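Local coordinates for serine--tRNA ligase, cytoplasmic (Candida albicans, PDB 3QO8), which catalyses the ATP-dependent attachment of serine to tRNA(Ser), by way of a seryl-adenylate intermediate, and works as a homodimer, at residues P333-G338 against Q362-L367. Residues are numbered along the deposited sequence; the frame is centred on the assembly and turned at random.
With MG (magnesium ion), chain C; SSA (5'-O-(N-(L-seryl)-sulfamoyl)adenosine), chain B.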
ATOM      1  N   PRO A 333      -7.452   5.597 -28.905  1.00 19.55           N
ATOM      2  CA  PRO A 333      -7.224   4.617 -29.979  1.00 23.48           C
ATOM      3  C   PRO A 333      -6.424   3.456 -29.419  1.00 20.11           C
ATOM      4  O   PRO A 333      -5.588   3.687 -28.553  1.00 19.59           O
ATOM      5  CB  PRO A 333      -6.356   5.379 -31.003  1.00 19.01           C
ATOM      6  CG  PRO A 333      -6.368   6.813 -30.580  1.00 28.41           C
ATOM      7  CD  PRO A 333      -6.664   6.829 -29.099  1.00 20.73           C
ATOM      8  N   TYR A 334      -6.661   2.235 -29.894  1.00 21.21           N
ATOM      9  CA  TYR A 334      -5.913   1.095 -29.381  1.00 21.48           C
ATOM     10  C   TYR A 334      -5.856  -0.021 -30.404  1.00 26.12           C
ATOM     11  O   TYR A 334      -6.534   0.032 -31.424  1.00 24.63           O
ATOM     12  CB  TYR A 334      -6.537   0.568 -28.073  1.00 16.37           C
ATOM     13  CG  TYR A 334      -7.956   0.065 -28.262  1.00 17.77           C
ATOM     14  CD1 TYR A 334      -8.203  -1.204 -28.768  1.00 17.02           C
ATOM     15  CD2 TYR A 334      -9.049   0.871 -27.946  1.00 15.05           C
ATOM     16  CE1 TYR A 334      -9.516  -1.661 -28.973  1.00 22.90           C
ATOM     17  CE2 TYR A 334     -10.359   0.424 -28.139  1.00 19.99           C
ATOM     18  CZ  TYR A 334     -10.580  -0.836 -28.662  1.00 17.10           C
ATOM     19  OH  TYR A 334     -11.864  -1.275 -28.856  1.00 23.70           O
ATOM     20  N   ARG A 335      -5.035  -1.025 -30.125  1.00 22.90           N
ATOM     21  CA  ARG A 335      -5.112  -2.289 -30.835  1.00 22.58           C
ATOM     22  C   ARG A 335      -5.130  -3.419 -29.814  1.00 19.17           C
ATOM     23  O   ARG A 335      -4.608  -3.269 -28.712  1.00 18.42           O
ATOM     24  CB  ARG A 335      -3.924  -2.465 -31.784  1.00 23.00           C
ATOM     25  CG  ARG A 335      -2.562  -2.452 -31.101  1.00 19.05           C
ATOM     26  CD  ARG A 335      -1.431  -2.726 -32.117  1.00 20.49           C
ATOM     27  NE  ARG A 335      -0.134  -2.890 -31.457  1.00 22.34           N
ATOM     28  CZ  ARG A 335       1.047  -2.810 -32.075  1.00 27.80           C
ATOM     29  NH1 ARG A 335       1.108  -2.566 -33.375  1.00 24.90           N
ATOM     30  NH2 ARG A 335       2.173  -2.978 -31.388  1.00 26.43           N
ATOM     31  N   VAL A 336      -5.746  -4.533 -30.181  1.00 15.93           N
ATOM     32  CA  VAL A 336      -5.714  -5.752 -29.364  1.00 15.64           C
ATOM     33  C   VAL A 336      -4.813  -6.771 -30.056  1.00 23.77           C
ATOM     34  O   VAL A 336      -4.963  -7.041 -31.264  1.00 21.52           O
ATOM     35  CB  VAL A 336      -7.123  -6.334 -29.201  1.00 18.96           C
ATOM     36  CG1 VAL A 336      -7.086  -7.646 -28.395  1.00 20.80           C
ATOM     37  CG2 VAL A 336      -8.034  -5.315 -28.511  1.00 25.92           C
ATOM     38  N   VAL A 337      -3.870  -7.325 -29.305  1.00 19.46           N
ATOM     39  CA  VAL A 337      -2.906  -8.264 -29.871  1.00 18.48           C
ATOM     40  C   VAL A 337      -2.881  -9.589 -29.134  1.00 19.71           C
ATOM     41  O   VAL A 337      -2.960  -9.633 -27.906  1.00 21.44           O
ATOM     42  CB  VAL A 337      -1.472  -7.663 -29.917  1.00 20.78           C
ATOM     43  CG1 VAL A 337      -1.452  -6.405 -30.789  1.00 21.83           C
ATOM     44  CG2 VAL A 337      -0.973  -7.335 -28.519  1.00 20.57           C
ATOM     45  N   GLY A 338      -2.757 -10.672 -29.893  1.00 20.47           N
ATOM     46  CA  GLY A 338      -2.646 -12.001 -29.327  1.00 20.30           C
ATOM     47  C   GLY A 338      -1.189 -12.304 -29.040  1.00 27.09           C
ATOM     48  O   GLY A 338      -0.386 -12.465 -29.956  1.00 25.34           O
ATOM     49  N   GLN A 362       4.404   8.118 -30.436  1.00 26.90           N
ATOM     50  CA  GLN A 362       4.038   7.518 -31.708  1.00 27.92           C
ATOM     51  C   GLN A 362       4.191   5.991 -31.662  1.00 30.53           C
ATOM     52  O   GLN A 362       4.750   5.392 -32.566  1.00 28.02           O
ATOM     53  CB  GLN A 362       4.851   8.131 -32.860  1.00 38.02           C
ATOM     54  CG  GLN A 362       4.690   9.653 -32.998  1.00 31.60           C
ATOM     55  CD  GLN A 362       5.680  10.259 -33.984  1.00 40.77           C
ATOM     56  OE1 GLN A 362       5.557  10.072 -35.199  1.00 31.07           O
ATOM     57  NE2 GLN A 362       6.669  10.986 -33.465  1.00 38.28           N
ATOM     58  N   GLU A 363       3.681   5.373 -30.600  1.00 25.01           N
ATOM     59  CA  GLU A 363       3.740   3.925 -30.444  1.00 24.60           C
ATOM     60  C   GLU A 363       2.509   3.456 -29.697  1.00 22.76           C
ATOM     61  O   GLU A 363       1.971   4.181 -28.864  1.00 18.60           O
ATOM     62  CB  GLU A 363       4.942   3.529 -29.595  1.00 30.08           C
ATOM     63  CG  GLU A 363       6.283   3.900 -30.167  1.00 50.60           C
ATOM     64  CD  GLU A 363       7.409   3.571 -29.210  1.00 62.22           C
ATOM     65  OE1 GLU A 363       7.160   2.811 -28.248  1.00 57.38           O
ATOM     66  OE2 GLU A 363       8.537   4.074 -29.416  1.00 73.14           O
ATOM     67  N   TYR A 364       2.085   2.236 -29.982  1.00 23.39           N
ATOM     68  CA  TYR A 364       1.115   1.549 -29.154  1.00 21.32           C
ATOM     69  C   TYR A 364       1.811   1.050 -27.898  1.00 26.02           C
ATOM     70  O   TYR A 364       2.884   0.450 -27.979  1.00 26.57           O
ATOM     71  CB  TYR A 364       0.546   0.355 -29.906  1.00 18.27           C
ATOM     72  CG  TYR A 364      -0.456   0.715 -30.983  1.00 21.45           C
ATOM     73  CD1 TYR A 364      -1.740   1.145 -30.643  1.00 21.73           C
ATOM     74  CD2 TYR A 364      -0.135   0.587 -32.334  1.00 21.95           C
ATOM     75  CE1 TYR A 364      -2.666   1.458 -31.618  1.00 25.96           C
ATOM     76  CE2 TYR A 364      -1.057   0.899 -33.322  1.00 23.65           C
ATOM     77  CZ  TYR A 364      -2.321   1.329 -32.955  1.00 26.89           C
ATOM     78  OH  TYR A 364      -3.257   1.634 -33.902  1.00 23.91           O
ATOM     79  N   LYS A 365       1.196   1.283 -26.741  1.00 22.43           N
ATOM     80  CA  LYS A 365       1.763   0.831 -25.460  1.00 19.79           C
ATOM     81  C   LYS A 365       0.762   0.015 -24.675  1.00 22.28           C
ATOM     82  O   LYS A 365      -0.407   0.372 -24.591  1.00 19.86           O
ATOM     83  CB  LYS A 365       2.179   2.026 -24.597  1.00 21.35           C
ATOM     84  CG  LYS A 365       3.066   3.045 -25.318  1.00 28.82           C
ATOM     85  CD  LYS A 365       4.494   2.578 -25.379  1.00 34.11           C
ATOM     86  CE  LYS A 365       5.313   3.192 -24.262  1.00 51.44           C
ATOM     87  NZ  LYS A 365       6.747   2.803 -24.372  1.00 63.07           N
ATOM     88  N   GLU A 366       1.237  -1.063 -24.068  1.00 16.73           N
ATOM     89  CA  GLU A 366       0.377  -1.946 -23.298  1.00 19.29           C
ATOM     90  C   GLU A 366      -0.355  -1.235 -22.140  1.00 16.59           C
ATOM     91  O   GLU A 366       0.280  -0.624 -21.288  1.00 19.19           O
ATOM     92  CB  GLU A 366       1.224  -3.075 -22.736  1.00 17.56           C
ATOM     93  CG  GLU A 366       0.436  -4.014 -21.831  1.00 22.87           C
ATOM     94  CD  GLU A 366       1.333  -4.793 -20.895  1.00 26.59           C
ATOM     95  OE1 GLU A 366       2.536  -4.943 -21.196  1.00 32.90           O
ATOM     96  OE2 GLU A 366       0.829  -5.257 -19.856  1.00 21.90           O
ATOM     97  N   LEU A 367      -1.684  -1.318 -22.109  1.00 16.77           N
ATOM     98  CA  LEU A 367      -2.468  -0.833 -20.953  1.00 21.51           C
ATOM     99  C   LEU A 367      -3.225  -1.968 -20.259  1.00 20.32           C
ATOM    100  O   LEU A 367      -3.680  -1.821 -19.128  1.00 17.67           O
ATOM    101  CB  LEU A 367      -3.505   0.211 -21.379  1.00 16.96           C
ATOM    102  CG  LEU A 367      -3.006   1.555 -21.918  1.00 20.79           C
ATOM    103  CD1 LEU A 367      -4.162   2.529 -21.961  1.00 27.86           C
ATOM    104  CD2 LEU A 367      -1.892   2.112 -21.053  1.00 16.29           C
TER
HETATM  105 MG    MG C 487       1.114  -7.607 -19.342  1.00 29.07          MG
HETATM  106  N10 SSA B 486      -3.665  -9.234 -13.167  1.00 14.59           N
HETATM  107  CA  SSA B 486      -3.150  -9.027 -14.518  1.00 22.33           C
HETATM  108  CB  SSA B 486      -4.184  -8.285 -15.365  1.00 20.82           C
HETATM  109  OG  SSA B 486      -4.311  -6.919 -14.923  1.00 20.31           O
HETATM  110  C9  SSA B 486      -1.866  -8.248 -14.475  1.00 23.30           C
HETATM  111  O9  SSA B 486      -1.434  -7.780 -13.428  1.00 18.85           O
HETATM  112  N8  SSA B 486      -1.238  -8.095 -15.637  1.00 16.25           N
HETATM  113  S1  SSA B 486      -0.037  -7.055 -15.849  1.00 20.78           S
HETATM  114  O1S SSA B 486       1.170  -7.441 -15.177  1.00 18.88           O
HETATM  115  O2S SSA B 486       0.204  -6.929 -17.249  1.00 19.97           O
HETATM  116  O5' SSA B 486      -0.469  -5.663 -15.349  1.00 18.15           O
HETATM  117  C5' SSA B 486      -1.679  -5.071 -15.788  1.00 15.62           C
HETATM  118  C4' SSA B 486      -1.412  -3.621 -16.204  1.00 18.17           C
HETATM  119  O4' SSA B 486      -0.882  -2.820 -15.142  1.00 18.07           O
HETATM  120  C3' SSA B 486      -0.394  -3.481 -17.314  1.00 17.98           C
HETATM  121  O3' SSA B 486      -1.000  -3.796 -18.577  1.00 17.45           O
HETATM  122  C2' SSA B 486      -0.010  -2.013 -17.170  1.00 19.10           C
HETATM  123  O2' SSA B 486      -1.017  -1.171 -17.763  1.00 18.77           O
HETATM  124  C1' SSA B 486      -0.048  -1.790 -15.658  1.00 15.27           C
HETATM  125  N9  SSA B 486       1.308  -1.921 -15.086  1.00 18.06           N
HETATM  126  C8  SSA B 486       2.039  -3.043 -14.985  1.00 17.51           C
HETATM  127  N7  SSA B 486       3.226  -2.735 -14.418  1.00 17.60           N
HETATM  128  C5  SSA B 486       3.218  -1.414 -14.163  1.00 20.02           C
HETATM  129  C6  SSA B 486       4.134  -0.553 -13.589  1.00 18.94           C
HETATM  130  N6  SSA B 486       5.321  -1.043 -13.169  1.00 15.67           N
HETATM  131  N1  SSA B 486       3.824   0.758 -13.461  1.00 15.97           N
HETATM  132  C2  SSA B 486       2.643   1.223 -13.885  1.00 19.65           C
HETATM  133  N3  SSA B 486       1.732   0.410 -14.434  1.00 16.94           N
HETATM  134  C4  SSA B 486       2.009  -0.905 -14.592  1.00 16.74           C
HETATM  135  O   HOH W   1      -5.919   2.636 -33.554  1.00 27.83           O
HETATM  136  O   HOH W   2       3.581  -7.427 -18.866  1.00 59.59           O
HETATM  137  O   HOH W   3       1.988  -8.211 -21.478  1.00 21.44           O
HETATM  138  O   HOH W   4       1.225 -10.028 -18.406  1.00 42.38           O
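Arg335 lies across one face of the Tyr364 ring, and this overlap makes up most of the contact. With chi1 at 60°, CG of Arg335 sits between its backbone N and carbonyl carbon; from there the chain runs extended to NE, passing over the ring. The CD methylene makes a CH-pi contact, 3.8 Å from the centroid of the Tyr364 ring. Further out, the guanidinium inclines only 20° from the plane of that ring but is displaced to its rim, where NH1 of Arg335 comes 3.5 Å from CD2 of Tyr364. Arginine suits this place because its long aliphatic stem can cover an aromatic face while its charge is met by another residue: NE forms a salt bridge with Glu355. Tyrosine offers a broad flat surface together with a polar end. Its CE1 approaches the backbone C of Tyr334 at 3.7 Å, and its OH lies 2.9 Å from a water O in the plane of the ring; the same water donates a weak bond to the carbonyl O of Tyr334. The Tyr334 side chain leaves in the other direction, toward helix 312-329, where its OH bonds to Gln328 and Glu324. Farther along 362-367, Glu366 binds the magnesium ion through OE2, at 2.4 Å, and accepts a hydrogen bond from O3' of the seryl-adenylate analogue. Strands 334-338 and 363-372 are not paired with each other: strand 350-358 runs antiparallel between them in the class II catalytic sheet, so Arg335 and Tyr364 meet over this middle strand, whose Trp357 packs edge-to-face with Tyr364.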